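Long-range contacts in proline dehydrogenase (Bradyrhizobium japonicum USDA 110, PDB 3HAZ), which probably oxidizes proline to glutamate in two steps, using an FAD-dependent proline dehydrogenase and an NAD-dependent aldehyde dehydrogenase joined in one chain: residues A12-D17 with G362-T367; R358-Y363 with G518-A523. One frame throughout, in Å; residues are numbered along the deposited sequence.

The two contacts meet on one loop of the proline dehydrogenase barrel, between helix 348-357 and helix 369-384. Contact 2 uses the first part of this loop and contact 1 the second, and they share Gly362 and Tyr363. Their centres are about 10 Å apart. The partners come from distant parts of the chain: residues 12-17 lead into helix 18-28, and residues 518-523 lie in the loop before helix 524-536. These two partners also touch each other, Tyr14 CZ lying 3.6 Å from Glu520 CG. The loop thus joins the N-terminal region and the loop before helix 524-536. Its later end, at Thr367, reaches the adenine of FAD.

Contact 1: A12-D17 with G362-T367; sequences APYAPD and GYPVFT. With FAD (flavin-adenine dinucleotide), chain C.
Two groups meet the carbonyl oxygen Tyr14 O: the CA-H of Pro364 and a water. Pro364 CA makes a CA-H...O contact with Tyr14 O at 3.4 Å. The water lies 2.9 Å from the same Tyr14 O and also reaches Pro364 O, so it can bridge the two backbones. No direct hydrogen bond joins the segments. The Tyr14 and Pro364 side chains lie side by side and point the same way. The chi1 of Tyr14 (-156°) puts CG roughly opposite the backbone N, and the ring then runs alongside the proline. Tyr14 CE2 comes to 3.7 Å from Pro364 CB. Ala15 CB points at the other backbone and sits 3.2 Å from Tyr363 O. Gly362 also lies against this methyl. Lys318 NZ hydrogen-bonds to both Pro16 O and Tyr363 O, tying the segments from outside. Further along, Thr367 O accepts a hydrogen bond from FAD N6A at 3.0 Å, so this loop helps hold the adenine end of the cofactor. The Tyr363 ring packs on helix 348-357, and its hydroxyl hydrogen-bonds to Pro503 O. Phe366 reaches both helix 369-384 and helix 18-28, which begins right after Asp17.

Contact 2: R358-Y363 with G518-A523; sequences RGLDGY and GVEFGA. With GOL (glycerol), chain L.
Arg358 and Glu520 side chains cross at a slant, their guanidinium and carboxylate planes 52° apart. Glu520 OE1 nevertheless meets the guanidinium at its edge and in its plane. Its syn lone pair accepts a hydrogen bond from Arg358 NH1 at 3.0 Å, forming a salt bridge. Arg358 gets there with a chain extended from CG to NE. Glu520 instead bends at chi2 (50°), which turns its carboxylate back toward its own turn. There OE2 uses its anti lone pair to accept from Gly522 N at 2.8 Å, within a type I turn from Glu520 to Ala523. Leu360 lies across Glu520, with CD1 3.6 Å from Glu520 OE1, while CD2 rests on the backbone near Glu520 N. Gly518 N donates a hydrogen bond to Gly359 O (2.8 Å). Gly359 is the first residue to leave helical geometry after helix 348-357, with positive phi, in a Schellman motif. A water links Arg358 O with Val519 N. A glycerol, probably from the crystallisation liquor, hydrogen-bonds to both Asp361 and Glu520 N. Arg358 NH1 also forms a salt bridge with Asp285. The arginine charge and the Gly522 N-H would tend to stabilise a charged Glu520, while Asp285 shares the arginine and probably offsets part of that.

Contact 1: A12-D17 with G362-T367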
ATOM      1  N   ALA A  12       9.170 -26.836  39.709  1.00 41.15           N
ATOM      2  CA  ALA A  12       9.790 -25.797  38.885  1.00 35.31           C
ATOM      3  C   ALA A  12       8.746 -24.865  38.266  1.00 35.74           C
ATOM      4  O   ALA A  12       7.603 -25.271  38.042  1.00 31.54           O
ATOM      5  CB  ALA A  12      10.642 -26.428  37.792  1.00 28.40           C
ATOM      6  N   PRO A  13       9.137 -23.608  37.988  1.00 33.30           N
ATOM      7  CA  PRO A  13       8.229 -22.668  37.316  1.00 28.31           C
ATOM      8  C   PRO A  13       7.737 -23.233  35.987  1.00 26.97           C
ATOM      9  O   PRO A  13       8.538 -23.726  35.191  1.00 23.18           O
ATOM     10  CB  PRO A  13       9.108 -21.431  37.092  1.00 31.09           C
ATOM     11  CG  PRO A  13      10.124 -21.501  38.201  1.00 29.61           C
ATOM     12  CD  PRO A  13      10.421 -22.977  38.342  1.00 32.12           C
ATOM     13  N   TYR A  14       6.429 -23.144  35.761  1.00 23.71           N
ATOM     14  CA  TYR A  14       5.763 -23.845  34.668  1.00 24.32           C
ATOM     15  C   TYR A  14       6.136 -23.329  33.284  1.00 25.84           C
ATOM     16  O   TYR A  14       6.411 -24.114  32.379  1.00 26.41           O
ATOM     17  CB  TYR A  14       4.243 -23.759  34.848  1.00 24.06           C
ATOM     18  CG  TYR A  14       3.466 -24.862  34.160  1.00 24.75           C
ATOM     19  CD1 TYR A  14       3.432 -26.150  34.692  1.00 29.60           C
ATOM     20  CD2 TYR A  14       2.759 -24.616  32.988  1.00 20.62           C
ATOM     21  CE1 TYR A  14       2.716 -27.161  34.077  1.00 25.55           C
ATOM     22  CE2 TYR A  14       2.042 -25.621  32.364  1.00 24.71           C
ATOM     23  CZ  TYR A  14       2.024 -26.892  32.914  1.00 27.34           C
ATOM     24  OH  TYR A  14       1.310 -27.896  32.300  1.00 23.46           O
ATOM     25  N   ALA A  15       6.134 -22.010  33.117  1.00 22.55           N
ATOM     26  CA  ALA A  15       6.337 -21.412  31.800  1.00 25.64           C
ATOM     27  C   ALA A  15       7.221 -20.169  31.835  1.00 29.25           C
ATOM     28  O   ALA A  15       6.760 -19.075  31.520  1.00 32.90           O
ATOM     29  CB  ALA A  15       4.990 -21.071  31.166  1.00 25.59           C
ATOM     30  N   PRO A  16       8.499 -20.335  32.203  1.00 28.10           N
ATOM     31  CA  PRO A  16       9.422 -19.192  32.249  1.00 31.50           C
ATOM     32  C   PRO A  16       9.670 -18.577  30.872  1.00 29.62           C
ATOM     33  O   PRO A  16       9.310 -19.166  29.847  1.00 23.97           O
ATOM     34  CB  PRO A  16      10.715 -19.797  32.810  1.00 37.55           C
ATOM     35  CG  PRO A  16      10.612 -21.265  32.554  1.00 30.67           C
ATOM     36  CD  PRO A  16       9.148 -21.606  32.570  1.00 29.03           C
ATOM     37  N   ASP A  17      10.286 -17.397  30.864  1.00 38.42           N
ATOM     38  CA  ASP A  17      10.520 -16.622  29.643  1.00 35.47           C
ATOM     39  C   ASP A  17      11.563 -17.258  28.724  1.00 32.43           C
ATOM     40  O   ASP A  17      12.692 -17.525  29.139  1.00 26.48           O
ATOM     41  CB  ASP A  17      10.947 -15.198  30.015  1.00 47.72           C
ATOM     42  CG  ASP A  17      11.435 -14.399  28.822  1.00 56.68           C
ATOM     43  OD1 ASP A  17      10.681 -14.260  27.833  1.00 58.25           O
ATOM     44  OD2 ASP A  17      12.578 -13.899  28.881  1.00 60.88           O
ATOM     45  N   GLY A 362       1.739 -18.401  30.031  1.00 29.42           N
ATOM     46  CA  GLY A 362       2.750 -18.752  29.049  1.00 26.97           C
ATOM     47  C   GLY A 362       2.690 -20.227  28.686  1.00 28.70           C
ATOM     48  O   GLY A 362       1.799 -20.942  29.151  1.00 26.44           O
ATOM     49  N   TYR A 363       3.636 -20.672  27.857  1.00 17.44           N
ATOM     50  CA  TYR A 363       3.712 -22.061  27.401  1.00 16.78           C
ATOM     51  C   TYR A 363       4.810 -22.836  28.132  1.00 22.48           C
ATOM     52  O   TYR A 363       5.913 -22.323  28.318  1.00 21.76           O
ATOM     53  CB  TYR A 363       3.977 -22.108  25.893  1.00 11.30           C
ATOM     54  CG  TYR A 363       2.924 -21.395  25.078  1.00 21.41           C
ATOM     55  CD1 TYR A 363       3.160 -20.129  24.538  1.00 23.11           C
ATOM     56  CD2 TYR A 363       1.680 -21.976  24.866  1.00 23.96           C
ATOM     57  CE1 TYR A 363       2.177 -19.469  23.793  1.00 21.22           C
ATOM     58  CE2 TYR A 363       0.700 -21.330  24.128  1.00 21.08           C
ATOM     59  CZ  TYR A 363       0.949 -20.084  23.595  1.00 23.71           C
ATOM     60  OH  TYR A 363      -0.043 -19.471  22.862  1.00 17.29           O
ATOM     61  N   PRO A 364       4.512 -24.081  28.545  1.00 26.26           N
ATOM     62  CA  PRO A 364       5.506 -24.911  29.239  1.00 20.07           C
ATOM     63  C   PRO A 364       6.542 -25.485  28.272  1.00 26.11           C
ATOM     64  O   PRO A 364       7.568 -26.025  28.699  1.00 18.91           O
ATOM     65  CB  PRO A 364       4.663 -26.039  29.842  1.00 20.66           C
ATOM     66  CG  PRO A 364       3.456 -26.134  28.958  1.00 20.56           C
ATOM     67  CD  PRO A 364       3.195 -24.740  28.442  1.00 23.67           C
ATOM     68  N   VAL A 365       6.259 -25.374  26.979  1.00 19.13           N
ATOM     69  CA  VAL A 365       7.163 -25.865  25.950  1.00 19.31           C
ATOM     70  C   VAL A 365       7.715 -24.688  25.172  1.00 21.33           C
ATOM     71  O   VAL A 365       7.102 -23.622  25.140  1.00 20.05           O
ATOM     72  CB  VAL A 365       6.444 -26.789  24.948  1.00 24.38           C
ATOM     73  CG1 VAL A 365       6.129 -28.145  25.579  1.00 20.57           C
ATOM     74  CG2 VAL A 365       5.175 -26.117  24.419  1.00 17.91           C
ATOM     75  N   PHE A 366       8.876 -24.877  24.550  1.00 23.53           N
ATOM     76  CA  PHE A 366       9.386 -23.882  23.616  1.00 25.01           C
ATOM     77  C   PHE A 366       8.439 -23.809  22.418  1.00 18.88           C
ATOM     78  O   PHE A 366       7.704 -24.762  22.142  1.00 21.76           O
ATOM     79  CB  PHE A 366      10.815 -24.228  23.184  1.00 17.97           C
ATOM     80  CG  PHE A 366      11.786 -24.329  24.341  1.00 18.55           C
ATOM     81  CD1 PHE A 366      12.201 -23.189  25.021  1.00 17.36           C
ATOM     82  CD2 PHE A 366      12.270 -25.557  24.751  1.00 15.15           C
ATOM     83  CE1 PHE A 366      13.087 -23.279  26.087  1.00 22.28           C
ATOM     84  CE2 PHE A 366      13.147 -25.656  25.819  1.00 23.94           C
ATOM     85  CZ  PHE A 366      13.559 -24.515  26.489  1.00 22.03           C
ATOM     86  N   THR A 367       8.439 -22.679  21.719  1.00 16.34           N
ATOM     87  CA  THR A 367       7.552 -22.514  20.572  1.00 14.33           C
ATOM     88  C   THR A 367       8.305 -22.408  19.255  1.00 19.14           C
ATOM     89  O   THR A 367       7.689 -22.362  18.190  1.00 21.96           O
ATOM     90  CB  THR A 367       6.609 -21.307  20.732  1.00 24.42           C
ATOM     91  OG1 THR A 367       7.349 -20.172  21.195  1.00 25.63           O
ATOM     92  CG2 THR A 367       5.496 -21.627  21.726  1.00 19.22           C
TER
HETATM   93  PA  FAD C2001      12.892 -33.795  15.076  1.00 18.91           P
HETATM   94  O1A FAD C2001      12.234 -33.612  13.591  1.00 21.34           O
HETATM   95  O2A FAD C2001      14.281 -33.343  15.136  1.00 25.24           O
HETATM   96  O5B FAD C2001      12.027 -32.918  16.137  1.00 22.31           O
HETATM   97  C5B FAD C2001      10.640 -33.101  16.162  1.00 24.04           C
HETATM   98  C4B FAD C2001      10.053 -32.427  17.409  1.00 20.13           C
HETATM   99  O4B FAD C2001      10.582 -31.061  17.851  1.00 18.48           O
HETATM  100  C3B FAD C2001       8.805 -32.673  18.009  1.00 19.76           C
HETATM  101  O3B FAD C2001       8.388 -34.015  18.186  1.00 17.71           O
HETATM  102  C2B FAD C2001       8.738 -31.674  19.137  1.00 19.79           C
HETATM  103  O2B FAD C2001       8.991 -32.160  20.442  1.00 18.92           O
HETATM  104  C1B FAD C2001       9.586 -30.533  18.701  1.00 19.68           C
HETATM  105  N9A FAD C2001       8.947 -29.441  17.988  1.00 23.84           N
HETATM  106  C8A FAD C2001       8.325 -29.469  16.744  1.00 22.43           C
HETATM  107  N7A FAD C2001       7.916 -28.195  16.457  1.00 17.56           N
HETATM  108  C5A FAD C2001       8.297 -27.369  17.540  1.00 18.78           C
HETATM  109  C6A FAD C2001       8.124 -25.898  17.804  1.00 19.68           C
HETATM  110  N6A FAD C2001       7.447 -25.044  16.836  1.00 21.45           N
HETATM  111  N1A FAD C2001       8.590 -25.364  18.912  1.00 22.84           N
HETATM  112  C2A FAD C2001       9.260 -26.162  19.860  1.00 18.24           C
HETATM  113  N3A FAD C2001       9.423 -27.576  19.607  1.00 24.31           N
HETATM  114  C4A FAD C2001       8.938 -28.131  18.450  1.00 20.28           C
HETATM  115  N1  FAD C2001       7.935 -38.117  23.658  1.00 17.50           N
HETATM  116  C2  FAD C2001       7.239 -37.840  24.809  1.00 14.53           C
HETATM  117  O2  FAD C2001       6.600 -36.627  24.942  1.00 20.11           O
HETATM  118  N3  FAD C2001       7.142 -38.833  25.842  1.00 23.87           N
HETATM  119  C4  FAD C2001       7.744 -40.050  25.686  1.00 19.21           C
HETATM  120  O4  FAD C2001       7.706 -40.993  26.722  1.00 21.37           O
HETATM  121  C4X FAD C2001       8.478 -40.340  24.485  1.00 17.76           C
HETATM  122  N5  FAD C2001       9.149 -41.664  24.303  1.00 17.46           N
HETATM  123  C5X FAD C2001       9.862 -41.934  23.109  1.00 22.61           C
HETATM  124  C6  FAD C2001      10.514 -43.240  22.929  1.00 20.96           C
HETATM  125  C7  FAD C2001      11.230 -43.504  21.739  1.00 21.13           C
HETATM  126  C7M FAD C2001      11.880 -44.866  21.555  1.00 18.23           C
HETATM  127  C8  FAD C2001      11.330 -42.472  20.680  1.00 25.68           C
HETATM  128  C8M FAD C2001      12.097 -42.734  19.374  1.00 22.32           C
HETATM  129  C9  FAD C2001      10.706 -41.226  20.856  1.00 21.59           C
HETATM  130  C9A FAD C2001       9.950 -40.945  22.090  1.00 22.86           C
HETATM  131  N10 FAD C2001       9.295 -39.648  22.280  1.00 20.92           N
HETATM  132  C10 FAD C2001       8.568 -39.382  23.500  1.00 17.95           C
HETATM  133  C1' FAD C2001       9.495 -38.508  21.329  1.00 19.82           C
HETATM  134  C2' FAD C2001       8.447 -38.370  20.195  1.00 19.73           C
HETATM  135  O2' FAD C2001       7.698 -39.574  20.072  1.00 17.38           O
HETATM  136  C3' FAD C2001       9.165 -37.972  18.895  1.00 20.59           C
HETATM  137  O3' FAD C2001       9.800 -39.110  18.323  1.00 21.57           O
HETATM  138  C4' FAD C2001      10.238 -36.845  19.109  1.00 25.15           C
HETATM  139  O4' FAD C2001       9.860 -35.742  19.858  1.00 20.49           O
HETATM  140  C5' FAD C2001      10.919 -36.432  17.777  1.00 22.17           C
HETATM  141  O5' FAD C2001      12.208 -35.869  17.968  1.00 29.89           O
HETATM  142  P   FAD C2001      13.327 -36.089  16.763  1.00 19.02           P
HETATM  143  O1P FAD C2001      14.796 -35.467  17.252  1.00 29.81           O
HETATM  144  O2P FAD C2001      13.414 -37.514  16.424  1.00 17.83           O
HETATM  145  O3P FAD C2001      12.719 -35.371  15.428  1.00 26.15           O
HETATM  146  O   HOH W   1       7.830 -26.497  31.456  1.00 22.72           O

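Contact 2: R358-Y363 with G518-A523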
ATOM      1  N   ARG A 358      -6.693 -22.549  28.501  1.00 21.30           N
ATOM      2  CA  ARG A 358      -6.657 -22.387  29.952  1.00 18.27           C
ATOM      3  C   ARG A 358      -6.203 -20.999  30.377  1.00 18.71           C
ATOM      4  O   ARG A 358      -6.092 -20.715  31.571  1.00 24.14           O
ATOM      5  CB  ARG A 358      -5.755 -23.455  30.575  1.00 16.56           C
ATOM      6  CG  ARG A 358      -6.360 -24.864  30.495  1.00 20.45           C
ATOM      7  CD  ARG A 358      -5.326 -25.961  30.716  1.00 24.83           C
ATOM      8  NE  ARG A 358      -5.854 -27.274  30.343  1.00 26.34           N
ATOM      9  CZ  ARG A 358      -5.280 -28.433  30.659  1.00 27.85           C
ATOM     10  NH1 ARG A 358      -4.152 -28.449  31.358  1.00 19.24           N
ATOM     11  NH2 ARG A 358      -5.836 -29.579  30.275  1.00 22.07           N
ATOM     12  N   GLY A 359      -5.940 -20.140  29.397  1.00 19.56           N
ATOM     13  CA  GLY A 359      -5.517 -18.772  29.663  1.00 21.43           C
ATOM     14  C   GLY A 359      -4.326 -18.697  30.597  1.00 23.61           C
ATOM     15  O   GLY A 359      -4.333 -17.929  31.560  1.00 20.94           O
ATOM     16  N   LEU A 360      -3.308 -19.510  30.325  1.00 25.45           N
ATOM     17  CA  LEU A 360      -2.119 -19.561  31.173  1.00 21.40           C
ATOM     18  C   LEU A 360      -1.221 -18.358  30.917  1.00 21.30           C
ATOM     19  O   LEU A 360      -1.375 -17.665  29.910  1.00 24.05           O
ATOM     20  CB  LEU A 360      -1.337 -20.861  30.930  1.00 16.40           C
ATOM     21  CG  LEU A 360      -2.131 -22.137  31.190  1.00 19.11           C
ATOM     22  CD1 LEU A 360      -1.201 -23.346  31.235  1.00 20.25           C
ATOM     23  CD2 LEU A 360      -2.924 -22.013  32.495  1.00 21.46           C
ATOM     24  N   ASP A 361      -0.272 -18.116  31.816  1.00 21.26           N
ATOM     25  CA  ASP A 361       0.616 -16.966  31.649  1.00 27.33           C
ATOM     26  C   ASP A 361       1.755 -17.229  30.659  1.00 31.74           C
ATOM     27  O   ASP A 361       2.620 -16.381  30.459  1.00 33.36           O
ATOM     28  CB  ASP A 361       1.142 -16.453  32.998  1.00 33.92           C
ATOM     29  CG  ASP A 361       2.103 -17.418  33.669  1.00 45.25           C
ATOM     30  OD1 ASP A 361       2.574 -18.368  33.008  1.00 48.12           O
ATOM     31  OD2 ASP A 361       2.391 -17.219  34.869  1.00 50.23           O
ATOM     32  N   GLY A 362       1.739 -18.401  30.031  1.00 29.42           N
ATOM     33  CA  GLY A 362       2.750 -18.752  29.049  1.00 26.97           C
ATOM     34  C   GLY A 362       2.690 -20.227  28.686  1.00 28.70           C
ATOM     35  O   GLY A 362       1.799 -20.942  29.151  1.00 26.44           O
ATOM     36  N   TYR A 363       3.636 -20.672  27.857  1.00 17.44           N
ATOM     37  CA  TYR A 363       3.712 -22.061  27.401  1.00 16.78           C
ATOM     38  C   TYR A 363       4.810 -22.836  28.132  1.00 22.48           C
ATOM     39  O   TYR A 363       5.913 -22.323  28.318  1.00 21.76           O
ATOM     40  CB  TYR A 363       3.977 -22.108  25.893  1.00 11.30           C
ATOM     41  CG  TYR A 363       2.924 -21.395  25.078  1.00 21.41           C
ATOM     42  CD1 TYR A 363       3.160 -20.129  24.538  1.00 23.11           C
ATOM     43  CD2 TYR A 363       1.680 -21.976  24.866  1.00 23.96           C
ATOM     44  CE1 TYR A 363       2.177 -19.469  23.793  1.00 21.22           C
ATOM     45  CE2 TYR A 363       0.700 -21.330  24.128  1.00 21.08           C
ATOM     46  CZ  TYR A 363       0.949 -20.084  23.595  1.00 23.71           C
ATOM     47  OH  TYR A 363      -0.043 -19.471  22.862  1.00 17.29           O
ATOM     48  N   GLY A 518      -6.389 -17.698  33.503  1.00 19.17           N
ATOM     49  CA  GLY A 518      -6.757 -18.968  34.101  1.00 20.40           C
ATOM     50  C   GLY A 518      -5.663 -19.468  35.028  1.00 26.65           C
ATOM     51  O   GLY A 518      -4.763 -18.715  35.394  1.00 27.96           O
ATOM     52  N   VAL A 519      -5.738 -20.741  35.398  1.00 18.19           N
ATOM     53  CA  VAL A 519      -4.778 -21.343  36.312  1.00 17.53           C
ATOM     54  C   VAL A 519      -4.479 -22.756  35.837  1.00 23.32           C
ATOM     55  O   VAL A 519      -5.391 -23.477  35.434  1.00 26.22           O
ATOM     56  CB  VAL A 519      -5.344 -21.391  37.761  1.00 19.60           C
ATOM     57  CG1 VAL A 519      -4.368 -22.071  38.710  1.00 20.14           C
ATOM     58  CG2 VAL A 519      -5.686 -19.976  38.254  1.00 21.79           C
ATOM     59  N   GLU A 520      -3.207 -23.147  35.863  1.00 18.45           N
ATOM     60  CA  GLU A 520      -2.831 -24.523  35.555  1.00 18.89           C
ATOM     61  C   GLU A 520      -2.863 -25.373  36.821  1.00 24.32           C
ATOM     62  O   GLU A 520      -1.998 -25.237  37.692  1.00 24.12           O
ATOM     63  CB  GLU A 520      -1.447 -24.591  34.904  1.00 22.61           C
ATOM     64  CG  GLU A 520      -0.988 -26.016  34.591  1.00 26.86           C
ATOM     65  CD  GLU A 520      -2.046 -26.819  33.846  1.00 26.91           C
ATOM     66  OE1 GLU A 520      -2.285 -26.519  32.657  1.00 24.73           O
ATOM     67  OE2 GLU A 520      -2.636 -27.751  34.446  1.00 19.23           O
ATOM     68  N   PHE A 521      -3.868 -26.241  36.918  1.00 20.96           N
ATOM     69  CA  PHE A 521      -4.052 -27.085  38.091  1.00 24.43           C
ATOM     70  C   PHE A 521      -2.903 -28.090  38.220  1.00 27.62           C
ATOM     71  O   PHE A 521      -2.646 -28.616  39.304  1.00 21.97           O
ATOM     72  CB  PHE A 521      -5.390 -27.825  38.006  1.00 30.39           C
ATOM     73  CG  PHE A 521      -6.589 -26.968  38.315  1.00 28.21           C
ATOM     74  CD1 PHE A 521      -6.514 -25.588  38.244  1.00 29.51           C
ATOM     75  CD2 PHE A 521      -7.800 -27.549  38.642  1.00 30.48           C
ATOM     76  CE1 PHE A 521      -7.618 -24.804  38.517  1.00 31.54           C
ATOM     77  CE2 PHE A 521      -8.908 -26.771  38.914  1.00 33.78           C
ATOM     78  CZ  PHE A 521      -8.817 -25.396  38.851  1.00 31.66           C
ATOM     79  N   GLY A 522      -2.214 -28.342  37.109  1.00 22.28           N
ATOM     80  CA  GLY A 522      -1.109 -29.285  37.085  1.00 25.01           C
ATOM     81  C   GLY A 522       0.199 -28.693  37.577  1.00 27.09           C
ATOM     82  O   GLY A 522       1.230 -29.362  37.564  1.00 25.76           O
ATOM     83  N   ALA A 523       0.156 -27.426  37.986  1.00 20.74           N
ATOM     84  CA  ALA A 523       1.299 -26.768  38.608  1.00 23.69           C
ATOM     85  C   ALA A 523       0.965 -26.555  40.075  1.00 28.82           C
ATOM     86  O   ALA A 523       0.203 -25.649  40.413  1.00 32.53           O
ATOM     87  CB  ALA A 523       1.583 -25.433  37.929  1.00 21.39           C
TER
HETATM   88  C1  GOL L1007       1.739 -20.888  34.513  1.00 40.35           C
HETATM   89  O1  GOL L1007       1.944 -21.031  33.127  1.00 41.64           O
HETATM   90  C2  GOL L1007       0.239 -20.858  34.778  1.00 34.61           C
HETATM   91  O2  GOL L1007      -0.254 -19.568  34.488  1.00 35.06           O
HETATM   92  C3  GOL L1007      -0.015 -21.197  36.242  1.00 26.53           C
HETATM   93  O3  GOL L1007      -1.403 -21.208  36.481  1.00 25.68           O
HETATM   94  O   HOH W   2      -7.618 -22.077  33.692  1.00 25.65           O